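Local coordinates for protein serine hydrolase CCSP0084 (Cycloclasticus sp. P1, PDB 4I3F) that probably hydrolyses carbon-carbon bonds of meta-cleavage products and also ester bonds, as a serine hydrolase of the alpha/beta hydrolase family, at residues G83-H89 with E209-F214; G164-Y168 with F214-F218; G56-M60 with L77-I81; N26-G30 with D109-K114. All blocks are in the same frame, centred on the assembly; numbering follows the deposited sequence. Where two conformers were deposited one is given.

Interaction 1: G83-H89 with E209-F214; sequences GFGLSQH and EVRLQF
Gln213 and the backbone of His89 form a closed pair of hydrogen bonds. Gln213 OE1 receives His89 N at 2.9 Å, in the carbonyl plane and on a lone pair. Gln213 NE2 gives a proton to His89 O over 3.0 Å, with that acceptor close to the amide plane. Two fairly straight bonds (158° and 160° at hydrogen) thus fix the rotation of the amide. The chain reaches across because it stays extended beyond CG (chi2 -156°). A leucine here would probably leave both the N-H and the carbonyl of His89 without these mates and let the loop drift from the helix. OE1 also lies against Gly83 CA at 3.3 Å, at a position whose positive phi would push a CB into the preceding carbonyl.

The loop follows strand 75-79 and contains a type II' beta turn from Phe84 to Ser87, with Gly85 in the second position. It docks on helix 208-217, which lies in the helical insertion between strands 142-148 and 243-248, consistent with the cap of alpha/beta hydrolases.

Water joins further backbone carbonyls. One molecule donates to Gly83 O (2.7 Å) and Val210 O (2.6 Å); a second donates to Gly85 O and Glu209 O. Gln88 also leans on this helix turn, but it has two conformers, so its close approach to Glu209 O is doubtful.

The apolar part is small: Phe84 CE1 meets the edge of the Phe214 ring in its plane, 3.8 Å from Phe214 CD1.

Interaction 2: G164-Y168 with F214-F218; sequences GWEFY and FEAMF
Trp165 lies flat on Phe218. Its CB starts over the root of the ring, 4.1 Å from Phe218 CG, and CG of the indole follows between Phe218 CG and CD2. On the pyrrole side, Trp165 CD1 faces Phe218 CE2 at 3.7 Å and Trp165 NE1 faces Phe218 CZ at 3.6 Å, while the N-H bonds Ser53 OG. The fused bond is nearest, with Trp165 CE2 at 3.5 Å from Phe218 CE1; at the far end CH2 still touches that same CE1. The five-membered ring and the phenyl form a face-to-face stack, planes 9° apart.

Phe214 lies next to the stack, its CG anti to the backbone N (chi1 -173°), which carries the ring toward helix 159-165. Gly164 O lies at the edge of this ring, near the plane, 3.5 Å from Phe214 CE2, and Phe214 CD2 touches Tyr168 CE2 at the same separation, the two rings steeply inclined (67°). Glu215 OE1 rests on Tyr168 CB and is paired with Arg211.

The contact joins the end of helix 159-165 and the 3-10 turn after it to the end of helix 208-217. Helix 222-229 packs on Trp165 through Ile226 and Phe229, and helix 96-113 meets Phe218 through Thr96.

Interaction 3: G56-M60 with L77-I81; sequences GANAM and LAPDI
Asn58 CB sits obliquely above Asp80 OD1, 3.4 Å away, on one side of the carboxylate plane. Ala59 N approaches the same oxygen from its anti side, 31° out of the plane and displaced to the same side as Asn58 CB. Asp80 CG lies beside its own backbone N (chi1 -74°), which brings the carboxylate to Ala59 N. At the other end of the group, OD2 accepts Leu86 N from the neighbouring turn, so each oxygen has its own backbone amide.

The bond from Ala59 N to Asp80 OD1 is 2.9 Å long and nearly straight at 173°. A water donating to OD1 at 2.8 Å accepts from Met60 N. Asn58 occupies the N-cap position of helix 59-63, and the aspartate reaches its first turn from outside that helix.

Beside these polar links, Ala59 CB is pressed against the strand end: it lies 3.2 Å from Ala78 O and 4.0 Å from Ala78 CB. Ala78 O also receives Asn37 ND2 from strand 32-39.

An alanine in place of Asp80 would probably leave Ala59 N and Leu86 N without these acceptors and loosen the tie between the start of helix 59-63 and the end of strand 75-79. A carboxylate held at the N-terminal end of a helix is likely to be favoured in its charged form and to interact favourably with the positive end of the helix dipole.

Interaction 4: N26-G30 with D109-K114; sequences NIQTG and DLLDAK
Ile27 points at the last turn of helix 96-113 and spreads its branches over three residues. The CG1 arm, set opposite the backbone N (chi1 -177°), carries Ile27 CD1 to Ala113 CB at 3.5 Å and against the bent chain of Lys114, 3.7 Å from its CD, which it crosses at a slant. The other branch, Ile27 CG2, touches Leu110 CD1 at 3.9 Å. Two residues on, Thr29 sets its CB 3.8 Å from Asp109 CB, while its CG2 lies against the backbone of Leu110, 3.9 Å from Leu110 N.

The polar link here is made by a water, which donates to Thr29 O at 2.9 Å and to Asp109 OD2 at 2.6 Å. Gly30 follows with positive phi, and a CB there would run tightly against that carboxylate oxygen.

Further out, each polar end has its own holder. Asp109 OD1 accepts Gln105 NE2 one helical turn earlier, leaving OD2 for the water. Lys114 NZ is salt-bridged to Glu38 on strand 32-39, consistent with its methylenes lying against Leu36 and Leu77. Thr29 OG1 is hydrogen-bonded to Thr34 OG1, a bond that fits the rotamer in which CG2 faces the helix. Leu110 continues inward onto Leu36 and Pro79.

The short strand and helix segments pass 7.9 Å apart at 115° between their N-to-C directions. Strand 23-29 is an outermost strand of the sheet, and a helix lying across it belongs to one of the helical layers that flank the central sheet in the alpha/beta hydrolase fold.

Interactions 2 and 3 are buried, interaction 1 is partly so, and interaction 4 lies near the surface at one margin of the sheet. Interactions 1 and 2 share Phe214 and helix 208-217: on one side it takes amide and water bonds from a loop, on the other mostly aromatic rings. Interactions 3 and 1 are joined through Asp80, whose backbone O also bonds Ser87 OG. Interactions 3 and 4 meet where Pro79 touches Leu110, joining the same sheet to helix 96-113. Interaction 4, aliphatic with one water bridge, is farthest from interaction 2, centres about 26 Å apart.

Interaction 1: G83-H89 with E209-F214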
loop_
_atom_site.group_PDB
_atom_site.type_symbol
_atom_site.label_atom_id
_atom_site.label_comp_id
_atom_site.label_asym_id
_atom_site.label_seq_id
_atom_site.Cartn_x
_atom_site.Cartn_y
_atom_site.Cartn_z
ATOM N N GLY A 83 -7.905 -9.986 2.384
ATOM C CA GLY A 83 -8.705 -9.928 1.175
ATOM C C GLY A 83 -7.880 -9.977 -0.096
ATOM O O GLY A 83 -8.429 -10.157 -1.186
ATOM N N PHE A 84 -6.567 -9.801 0.026
ATOM C CA PHE A 84 -5.683 -9.822 -1.146
ATOM C C PHE A 84 -4.785 -11.039 -1.074
ATOM O O PHE A 84 -4.482 -11.517 0.018
ATOM C CB PHE A 84 -4.774 -8.590 -1.177
ATOM C CG PHE A 84 -5.491 -7.300 -1.452
ATOM C CD1 PHE A 84 -5.633 -6.841 -2.752
ATOM C CD2 PHE A 84 -6.003 -6.535 -0.408
ATOM C CE1 PHE A 84 -6.284 -5.642 -3.020
ATOM C CE2 PHE A 84 -6.658 -5.336 -0.666
ATOM C CZ PHE A 84 -6.803 -4.895 -1.974
ATOM N N GLY A 85 -4.347 -11.523 -2.233
ATOM C CA GLY A 85 -3.371 -12.601 -2.305
ATOM C C GLY A 85 -3.729 -13.811 -1.471
ATOM O O GLY A 85 -4.835 -14.328 -1.573
ATOM N N LEU A 86 -2.802 -14.235 -0.617
ATOM C CA LEU A 86 -3.002 -15.430 0.195
ATOM C C LEU A 86 -3.414 -15.085 1.626
ATOM O O LEU A 86 -3.217 -15.883 2.551
ATOM C CB LEU A 86 -1.737 -16.289 0.195
ATOM C CG LEU A 86 -1.369 -16.854 -1.172
ATOM C CD1 LEU A 86 -0.008 -17.523 -1.106
ATOM C CD2 LEU A 86 -2.417 -17.840 -1.636
ATOM N N SER A 87 -3.994 -13.901 1.802
ATOM C CA SER A 87 -4.555 -13.520 3.098
ATOM C C SER A 87 -6.073 -13.354 3.030
ATOM O O SER A 87 -6.620 -12.345 3.492
ATOM C CB SER A 87 -3.907 -12.234 3.607
ATOM O OG SER A 87 -2.537 -12.448 3.905
ATOM N N GLN A 88 -6.752 -14.342 2.454
ATOM C CA GLN A 88 -8.199 -14.272 2.355
ATOM C C GLN A 88 -8.855 -14.219 3.734
ATOM O O GLN A 88 -8.478 -14.944 4.653
ATOM C CB GLN A 88 -8.734 -15.429 1.516
ATOM C CG GLN A 88 -8.229 -15.375 0.078
ATOM C CD GLN A 88 -8.590 -14.069 -0.616
ATOM O OE1 GLN A 88 -9.762 -13.764 -0.803
ATOM N NE2 GLN A 88 -7.578 -13.294 -1.000
ATOM N N HIS A 89 -9.834 -13.333 3.861
ATOM C CA HIS A 89 -10.560 -13.178 5.113
ATOM C C HIS A 89 -11.533 -14.336 5.260
ATOM O O HIS A 89 -11.993 -14.911 4.271
ATOM C CB HIS A 89 -11.291 -11.829 5.158
ATOM C CG HIS A 89 -11.711 -11.419 6.537
ATOM N ND1 HIS A 89 -12.943 -11.733 7.066
ATOM C CD2 HIS A 89 -11.058 -10.719 7.496
ATOM C CE1 HIS A 89 -13.030 -11.254 8.295
ATOM N NE2 HIS A 89 -11.901 -10.628 8.576
ATOM N N GLU A 209 -10.937 -16.925 -5.257
ATOM C CA GLU A 209 -10.123 -16.673 -4.070
ATOM C C GLU A 209 -9.373 -15.338 -4.163
ATOM O O GLU A 209 -8.512 -15.055 -3.334
ATOM C CB GLU A 209 -9.106 -17.802 -3.870
ATOM C CG GLU A 209 -9.632 -19.203 -4.166
ATOM C CD GLU A 209 -9.525 -19.568 -5.635
ATOM O OE1 GLU A 209 -8.390 -19.649 -6.150
ATOM O OE2 GLU A 209 -10.576 -19.769 -6.277
ATOM N N VAL A 210 -9.689 -14.536 -5.177
ATOM C CA VAL A 210 -9.091 -13.211 -5.348
ATOM C C VAL A 210 -10.164 -12.184 -5.699
ATOM O O VAL A 210 -10.140 -11.045 -5.227
ATOM C CB VAL A 210 -7.995 -13.209 -6.446
ATOM C CG1 VAL A 210 -7.506 -11.800 -6.727
ATOM C CG2 VAL A 210 -6.825 -14.103 -6.045
ATOM N N ARG A 211 -11.122 -12.605 -6.517
ATOM C CA ARG A 211 -12.133 -11.693 -7.041
ATOM C C ARG A 211 -13.215 -11.302 -6.032
ATOM O O ARG A 211 -13.536 -10.119 -5.886
ATOM C CB ARG A 211 -12.782 -12.295 -8.289
ATOM C CG ARG A 211 -14.040 -11.581 -8.731
ATOM C CD ARG A 211 -14.589 -12.195 -10.005
ATOM N NE ARG A 211 -15.606 -11.347 -10.609
ATOM C CZ ARG A 211 -16.110 -11.543 -11.824
ATOM N NH1 ARG A 211 -15.687 -12.558 -12.566
ATOM N NH2 ARG A 211 -17.032 -10.718 -12.300
ATOM N N LEU A 212 -13.772 -12.293 -5.343
ATOM C CA LEU A 212 -14.932 -12.071 -4.482
ATOM C C LEU A 212 -14.653 -11.063 -3.373
ATOM O O LEU A 212 -15.488 -10.214 -3.078
ATOM C CB LEU A 212 -15.410 -13.390 -3.879
ATOM C CG LEU A 212 -16.084 -14.317 -4.890
ATOM C CD1 LEU A 212 -16.291 -15.704 -4.309
ATOM C CD2 LEU A 212 -17.412 -13.729 -5.325
ATOM N N GLN A 213 -13.484 -11.155 -2.752
ATOM C CA GLN A 213 -13.193 -10.248 -1.656
ATOM C C GLN A 213 -12.833 -8.835 -2.140
ATOM O O GLN A 213 -13.155 -7.857 -1.472
ATOM C CB GLN A 213 -12.157 -10.867 -0.714
ATOM C CG GLN A 213 -12.588 -12.272 -0.281
ATOM C CD GLN A 213 -11.989 -12.719 1.039
ATOM O OE1 GLN A 213 -11.172 -12.020 1.635
ATOM N NE2 GLN A 213 -12.398 -13.900 1.499
ATOM N N PHE A 214 -12.211 -8.714 -3.314
ATOM C CA PHE A 214 -11.914 -7.392 -3.874
ATOM C C PHE A 214 -13.222 -6.671 -4.189
ATOM O O PHE A 214 -13.358 -5.470 -3.941
ATOM C CB PHE A 214 -11.067 -7.525 -5.150
ATOM C CG PHE A 214 -10.565 -6.208 -5.700
ATOM C CD1 PHE A 214 -9.339 -5.700 -5.300
ATOM C CD2 PHE A 214 -11.312 -5.493 -6.624
ATOM C CE1 PHE A 214 -8.871 -4.491 -5.806
ATOM C CE2 PHE A 214 -10.858 -4.283 -7.128
ATOM C CZ PHE A 214 -9.640 -3.783 -6.724
HETATM O O HOH W 1 -8.586 -9.572 -3.819
HETATM O O HOH W 2 -6.015 -16.094 -2.854
HETATM O O HOH W 3 -11.474 -13.319 -3.081
#

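Interaction 2: G164-Y168 with F214-F218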
loop_
_atom_site.group_PDB
_atom_site.type_symbol
_atom_site.label_atom_id
_atom_site.label_comp_id
_atom_site.label_asym_id
_atom_site.label_seq_id
_atom_site.Cartn_x
_atom_site.Cartn_y
_atom_site.Cartn_z
ATOM N N GLY A 164 -9.716 0.746 -11.735
ATOM C CA GLY A 164 -9.081 -0.208 -10.838
ATOM C C GLY A 164 -10.045 -0.849 -9.849
ATOM O O GLY A 164 -10.207 -2.073 -9.819
ATOM N N TRP A 165 -10.695 -0.021 -9.037
ATOM C CA TRP A 165 -11.574 -0.529 -7.983
ATOM C C TRP A 165 -12.852 -1.162 -8.533
ATOM O O TRP A 165 -13.485 -1.983 -7.858
ATOM C CB TRP A 165 -11.905 0.578 -6.976
ATOM C CG TRP A 165 -10.788 0.891 -6.017
ATOM C CD1 TRP A 165 -9.552 0.310 -5.966
ATOM C CD2 TRP A 165 -10.820 1.854 -4.946
ATOM N NE1 TRP A 165 -8.811 0.857 -4.929
ATOM C CE2 TRP A 165 -9.573 1.804 -4.291
ATOM C CE3 TRP A 165 -11.789 2.752 -4.480
ATOM C CZ2 TRP A 165 -9.264 2.623 -3.200
ATOM C CZ3 TRP A 165 -11.477 3.567 -3.389
ATOM C CH2 TRP A 165 -10.229 3.493 -2.766
ATOM N N GLU A 166 -13.224 -0.801 -9.760
ATOM C CA GLU A 166 -14.426 -1.357 -10.372
ATOM C C GLU A 166 -14.081 -2.251 -11.563
ATOM O O GLU A 166 -14.915 -2.484 -12.421
ATOM C CB GLU A 166 -15.387 -0.228 -10.781
ATOM C CG GLU A 166 -15.694 0.748 -9.635
ATOM C CD GLU A 166 -16.717 1.812 -10.004
ATOM O OE1 GLU A 166 -17.409 1.653 -11.031
ATOM O OE2 GLU A 166 -16.824 2.814 -9.261
ATOM N N PHE A 167 -12.842 -2.741 -11.596
ATOM C CA PHE A 167 -12.372 -3.672 -12.623
ATOM C C PHE A 167 -13.316 -4.848 -12.875
ATOM O O PHE A 167 -13.596 -5.196 -14.019
ATOM C CB PHE A 167 -10.977 -4.203 -12.234
ATOM C CG PHE A 167 -10.488 -5.348 -13.094
ATOM C CD1 PHE A 167 -9.884 -5.107 -14.326
ATOM C CD2 PHE A 167 -10.608 -6.662 -12.658
ATOM C CE1 PHE A 167 -9.433 -6.158 -15.115
ATOM C CE2 PHE A 167 -10.161 -7.717 -13.437
ATOM C CZ PHE A 167 -9.569 -7.469 -14.665
ATOM N N TYR A 168 -13.813 -5.469 -11.812
ATOM C CA TYR A 168 -14.592 -6.694 -11.991
ATOM C C TYR A 168 -16.005 -6.498 -12.554
ATOM O O TYR A 168 -16.727 -7.473 -12.764
ATOM C CB TYR A 168 -14.632 -7.512 -10.706
ATOM C CG TYR A 168 -13.301 -8.124 -10.321
ATOM C CD1 TYR A 168 -12.791 -9.225 -11.001
ATOM C CD2 TYR A 168 -12.567 -7.615 -9.262
ATOM C CE1 TYR A 168 -11.576 -9.789 -10.642
ATOM C CE2 TYR A 168 -11.359 -8.172 -8.896
ATOM C CZ TYR A 168 -10.872 -9.263 -9.583
ATOM O OH TYR A 168 -9.666 -9.816 -9.206
ATOM N N PHE A 214 -12.211 -8.714 -3.314
ATOM C CA PHE A 214 -11.914 -7.392 -3.874
ATOM C C PHE A 214 -13.222 -6.671 -4.189
ATOM O O PHE A 214 -13.358 -5.470 -3.941
ATOM C CB PHE A 214 -11.067 -7.525 -5.150
ATOM C CG PHE A 214 -10.565 -6.208 -5.700
ATOM C CD1 PHE A 214 -9.339 -5.700 -5.300
ATOM C CD2 PHE A 214 -11.312 -5.493 -6.624
ATOM C CE1 PHE A 214 -8.871 -4.491 -5.806
ATOM C CE2 PHE A 214 -10.858 -4.283 -7.128
ATOM C CZ PHE A 214 -9.640 -3.783 -6.724
ATOM N N GLU A 215 -14.182 -7.402 -4.745
ATOM C CA GLU A 215 -15.492 -6.832 -5.043
ATOM C C GLU A 215 -16.181 -6.335 -3.774
ATOM O O GLU A 215 -16.894 -5.332 -3.791
ATOM C CB GLU A 215 -16.380 -7.861 -5.751
ATOM C CG GLU A 215 -15.902 -8.238 -7.151
ATOM C CD GLU A 215 -16.778 -9.302 -7.802
ATOM O OE1 GLU A 215 -17.023 -9.202 -9.019
ATOM O OE2 GLU A 215 -17.212 -10.242 -7.103
ATOM N N ALA A 216 -15.958 -7.042 -2.672
ATOM C CA ALA A 216 -16.604 -6.702 -1.412
ATOM C C ALA A 216 -15.992 -5.461 -0.756
ATOM O O ALA A 216 -16.689 -4.725 -0.049
ATOM C CB ALA A 216 -16.572 -7.889 -0.462
ATOM N N MET A 217 -14.699 -5.238 -0.990
ATOM C CA MET A 217 -13.989 -4.099 -0.407
ATOM C C MET A 217 -14.510 -2.763 -0.880
ATOM O O MET A 217 -14.510 -1.788 -0.124
ATOM C CB MET A 217 -12.526 -4.128 -0.808
ATOM C CG MET A 217 -11.760 -5.254 -0.247
ATOM S SD MET A 217 -10.174 -5.344 -1.075
ATOM C CE MET A 217 -9.671 -6.941 -0.430
ATOM N N PHE A 218 -14.897 -2.705 -2.150
ATOM C CA PHE A 218 -15.280 -1.445 -2.759
ATOM C C PHE A 218 -16.685 -1.537 -3.329
ATOM O O PHE A 218 -17.003 -0.897 -4.331
ATOM C CB PHE A 218 -14.246 -1.038 -3.816
ATOM C CG PHE A 218 -12.828 -1.049 -3.296
ATOM C CD1 PHE A 218 -12.426 -0.122 -2.344
ATOM C CD2 PHE A 218 -11.920 -2.008 -3.725
ATOM C CE1 PHE A 218 -11.134 -0.132 -1.840
ATOM C CE2 PHE A 218 -10.618 -2.022 -3.235
ATOM C CZ PHE A 218 -10.228 -1.083 -2.289
HETATM O O HOH W 4 -14.540 -3.415 -6.054
HETATM O O HOH W 5 -16.236 -1.316 -6.932
#

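Interaction 3: G56-M60 with L77-I81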
loop_
_atom_site.group_PDB
_atom_site.type_symbol
_atom_site.label_atom_id
_atom_site.label_comp_id
_atom_site.label_asym_id
_atom_site.label_seq_id
_atom_site.Cartn_x
_atom_site.Cartn_y
_atom_site.Cartn_z
ATOM N N GLY A 56 -5.598 -8.023 -8.095
ATOM C CA GLY A 56 -4.555 -9.026 -8.001
ATOM C C GLY A 56 -3.345 -8.569 -7.213
ATOM O O GLY A 56 -2.319 -9.249 -7.199
ATOM N N ALA A 57 -3.453 -7.416 -6.557
ATOM C CA ALA A 57 -2.352 -6.913 -5.738
ATOM C C ALA A 57 -1.957 -7.898 -4.641
ATOM O O ALA A 57 -2.805 -8.613 -4.100
ATOM C CB ALA A 57 -2.707 -5.576 -5.113
ATOM N N ASN A 58 -0.665 -7.931 -4.333
ATOM C CA ASN A 58 -0.157 -8.652 -3.168
ATOM C C ASN A 58 1.141 -8.001 -2.702
ATOM O O ASN A 58 1.603 -7.033 -3.316
ATOM C CB ASN A 58 -0.028 -10.174 -3.428
ATOM C CG ASN A 58 1.130 -10.547 -4.378
ATOM O OD1 ASN A 58 1.463 -11.723 -4.524
ATOM N ND2 ASN A 58 1.745 -9.561 -4.999
ATOM N N ALA A 59 1.722 -8.510 -1.623
ATOM C CA ALA A 59 2.921 -7.896 -1.054
ATOM C C ALA A 59 4.079 -7.886 -2.042
ATOM O O ALA A 59 4.688 -6.850 -2.297
ATOM C CB ALA A 59 3.320 -8.608 0.224
ATOM N N MET A 60 4.398 -9.046 -2.599
ATOM C CA MET A 60 5.593 -9.139 -3.422
ATOM C C MET A 60 5.512 -8.340 -4.719
ATOM O O MET A 60 6.527 -7.813 -5.168
ATOM C CB MET A 60 5.967 -10.594 -3.687
ATOM C CG MET A 60 6.473 -11.295 -2.443
ATOM S SD MET A 60 7.765 -10.333 -1.632
ATOM C CE MET A 60 9.050 -10.516 -2.860
ATOM N N LEU A 77 8.878 -6.621 7.081
ATOM C CA LEU A 77 7.687 -7.460 7.084
ATOM C C LEU A 77 6.735 -6.923 6.016
ATOM O O LEU A 77 6.364 -5.750 6.047
ATOM C CB LEU A 77 7.013 -7.451 8.461
ATOM C CG LEU A 77 7.910 -7.944 9.600
ATOM C CD1 LEU A 77 8.629 -6.788 10.281
ATOM C CD2 LEU A 77 7.106 -8.758 10.608
ATOM N N ALA A 78 6.364 -7.773 5.060
ATOM C CA ALA A 78 5.465 -7.362 3.978
ATOM C C ALA A 78 4.349 -8.381 3.819
ATOM O O ALA A 78 4.510 -9.383 3.120
ATOM C CB ALA A 78 6.235 -7.220 2.669
ATOM N N PRO A 79 3.214 -8.146 4.483
ATOM C CA PRO A 79 2.127 -9.125 4.397
ATOM C C PRO A 79 1.202 -8.885 3.208
ATOM O O PRO A 79 1.086 -7.747 2.735
ATOM C CB PRO A 79 1.348 -8.863 5.684
ATOM C CG PRO A 79 1.520 -7.343 5.898
ATOM C CD PRO A 79 2.953 -7.097 5.492
ATOM N N ASP A 80 0.552 -9.945 2.735
ATOM C CA ASP A 80 -0.624 -9.772 1.892
ATOM C C ASP A 80 -1.701 -9.207 2.809
ATOM O O ASP A 80 -1.984 -9.756 3.878
ATOM C CB ASP A 80 -1.102 -11.094 1.281
ATOM C CG ASP A 80 -0.206 -11.598 0.152
ATOM O OD1 ASP A 80 0.771 -10.909 -0.221
ATOM O OD2 ASP A 80 -0.490 -12.698 -0.374
ATOM N N ILE A 81 -2.283 -8.089 2.401
ATOM C CA ILE A 81 -3.296 -7.421 3.203
ATOM C C ILE A 81 -4.587 -8.226 3.080
ATOM O O ILE A 81 -4.828 -8.871 2.057
ATOM C CB ILE A 81 -3.420 -5.948 2.749
ATOM C CG1 ILE A 81 -2.115 -5.212 3.061
ATOM C CG2 ILE A 81 -4.570 -5.231 3.429
ATOM C CD1 ILE A 81 -2.048 -3.816 2.465
HETATM O O HOH W 6 3.186 -11.636 -1.463
#

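Interaction 4: N26-G30 with D109-K114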
loop_
_atom_site.group_PDB
_atom_site.type_symbol
_atom_site.label_atom_id
_atom_site.label_comp_id
_atom_site.label_asym_id
_atom_site.label_seq_id
_atom_site.Cartn_x
_atom_site.Cartn_y
_atom_site.Cartn_z
ATOM N N ASN A 26 2.769 -18.422 7.037
ATOM C CA ASN A 26 1.369 -18.119 7.234
ATOM C C ASN A 26 1.166 -17.986 8.726
ATOM O O ASN A 26 1.474 -18.907 9.490
ATOM C CB ASN A 26 0.487 -19.230 6.659
ATOM C CG ASN A 26 0.636 -19.366 5.160
ATOM O OD1 ASN A 26 0.094 -18.563 4.401
ATOM N ND2 ASN A 26 1.375 -20.380 4.721
ATOM N N ILE A 27 0.674 -16.830 9.150
ATOM C CA ILE A 27 0.609 -16.530 10.567
ATOM C C ILE A 27 -0.805 -16.110 10.955
ATOM O O ILE A 27 -1.443 -15.319 10.260
ATOM C CB ILE A 27 1.670 -15.468 10.939
ATOM C CG1 ILE A 27 1.676 -15.188 12.437
ATOM C CG2 ILE A 27 1.487 -14.195 10.133
ATOM C CD1 ILE A 27 2.975 -14.567 12.905
ATOM N N GLN A 28 -1.304 -16.676 12.049
ATOM C CA GLN A 28 -2.667 -16.383 12.472
ATOM C C GLN A 28 -2.789 -14.940 12.947
ATOM O O GLN A 28 -2.065 -14.507 13.842
ATOM C CB GLN A 28 -3.086 -17.339 13.582
ATOM C CG GLN A 28 -4.510 -17.144 14.053
ATOM C CD GLN A 28 -4.906 -18.184 15.076
ATOM O OE1 GLN A 28 -4.581 -19.361 14.933
ATOM N NE2 GLN A 28 -5.599 -17.753 16.124
ATOM N N THR A 29 -3.705 -14.192 12.339
ATOM C CA THR A 29 -3.955 -12.821 12.748
ATOM C C THR A 29 -5.445 -12.688 12.981
ATOM O O THR A 29 -6.208 -12.422 12.046
ATOM C CB THR A 29 -3.497 -11.806 11.679
ATOM O OG1 THR A 29 -4.044 -12.183 10.407
ATOM C CG2 THR A 29 -1.974 -11.793 11.567
ATOM N N GLY A 30 -5.862 -12.899 14.224
ATOM C CA GLY A 30 -7.278 -12.896 14.543
ATOM C C GLY A 30 -7.987 -14.101 13.950
ATOM O O GLY A 30 -7.558 -15.234 14.151
ATOM N N ASP A 109 -2.478 -7.228 14.933
ATOM C CA ASP A 109 -2.402 -8.660 15.214
ATOM C C ASP A 109 -1.107 -9.271 14.677
ATOM O O ASP A 109 -0.564 -10.202 15.278
ATOM C CB ASP A 109 -3.601 -9.399 14.616
ATOM C CG ASP A 109 -4.899 -9.094 15.335
ATOM O OD1 ASP A 109 -4.852 -8.586 16.481
ATOM O OD2 ASP A 109 -5.972 -9.370 14.749
ATOM N N LEU A 110 -0.618 -8.756 13.552
ATOM C CA LEU A 110 0.656 -9.219 12.990
ATOM C C LEU A 110 1.832 -8.817 13.886
ATOM O O LEU A 110 2.678 -9.646 14.218
ATOM C CB LEU A 110 0.851 -8.659 11.578
ATOM C CG LEU A 110 2.165 -8.961 10.848
ATOM C CD1 LEU A 110 2.389 -10.461 10.719
ATOM C CD2 LEU A 110 2.202 -8.305 9.469
ATOM N N LEU A 111 1.891 -7.541 14.266
ATOM C CA LEU A 111 2.960 -7.069 15.143
ATOM C C LEU A 111 2.944 -7.798 16.488
ATOM O O LEU A 111 4.000 -8.133 17.033
ATOM C CB LEU A 111 2.870 -5.551 15.342
ATOM C CG LEU A 111 3.075 -4.685 14.104
ATOM C CD1 LEU A 111 2.881 -3.207 14.443
ATOM C CD2 LEU A 111 4.454 -4.909 13.494
ATOM N N ASP A 112 1.752 -8.067 17.018
ATOM C CA ASP A 112 1.651 -8.781 18.281
ATOM C C ASP A 112 2.174 -10.214 18.127
ATOM O O ASP A 112 2.862 -10.737 18.999
ATOM C CB ASP A 112 0.202 -8.815 18.774
ATOM C CG ASP A 112 -0.272 -7.485 19.332
ATOM O OD1 ASP A 112 0.551 -6.555 19.502
ATOM O OD2 ASP A 112 -1.486 -7.384 19.620
ATOM N N ALA A 113 1.842 -10.831 16.997
ATOM C CA ALA A 113 2.242 -12.205 16.691
ATOM C C ALA A 113 3.749 -12.354 16.478
ATOM O O ALA A 113 4.301 -13.454 16.613
ATOM C CB ALA A 113 1.500 -12.675 15.463
ATOM N N LYS A 114 4.405 -11.252 16.121
ATOM C CA LYS A 114 5.848 -11.242 15.894
ATOM C C LYS A 114 6.607 -10.668 17.093
ATOM O O LYS A 114 7.845 -10.585 17.078
ATOM C CB LYS A 114 6.183 -10.432 14.636
ATOM C CG LYS A 114 5.551 -10.975 13.364
ATOM C CD LYS A 114 5.964 -12.416 13.101
ATOM C CE LYS A 114 7.332 -12.506 12.472
ATOM N NZ LYS A 114 7.680 -13.906 12.070
HETATM O O HOH W 7 -6.781 -9.606 12.251
#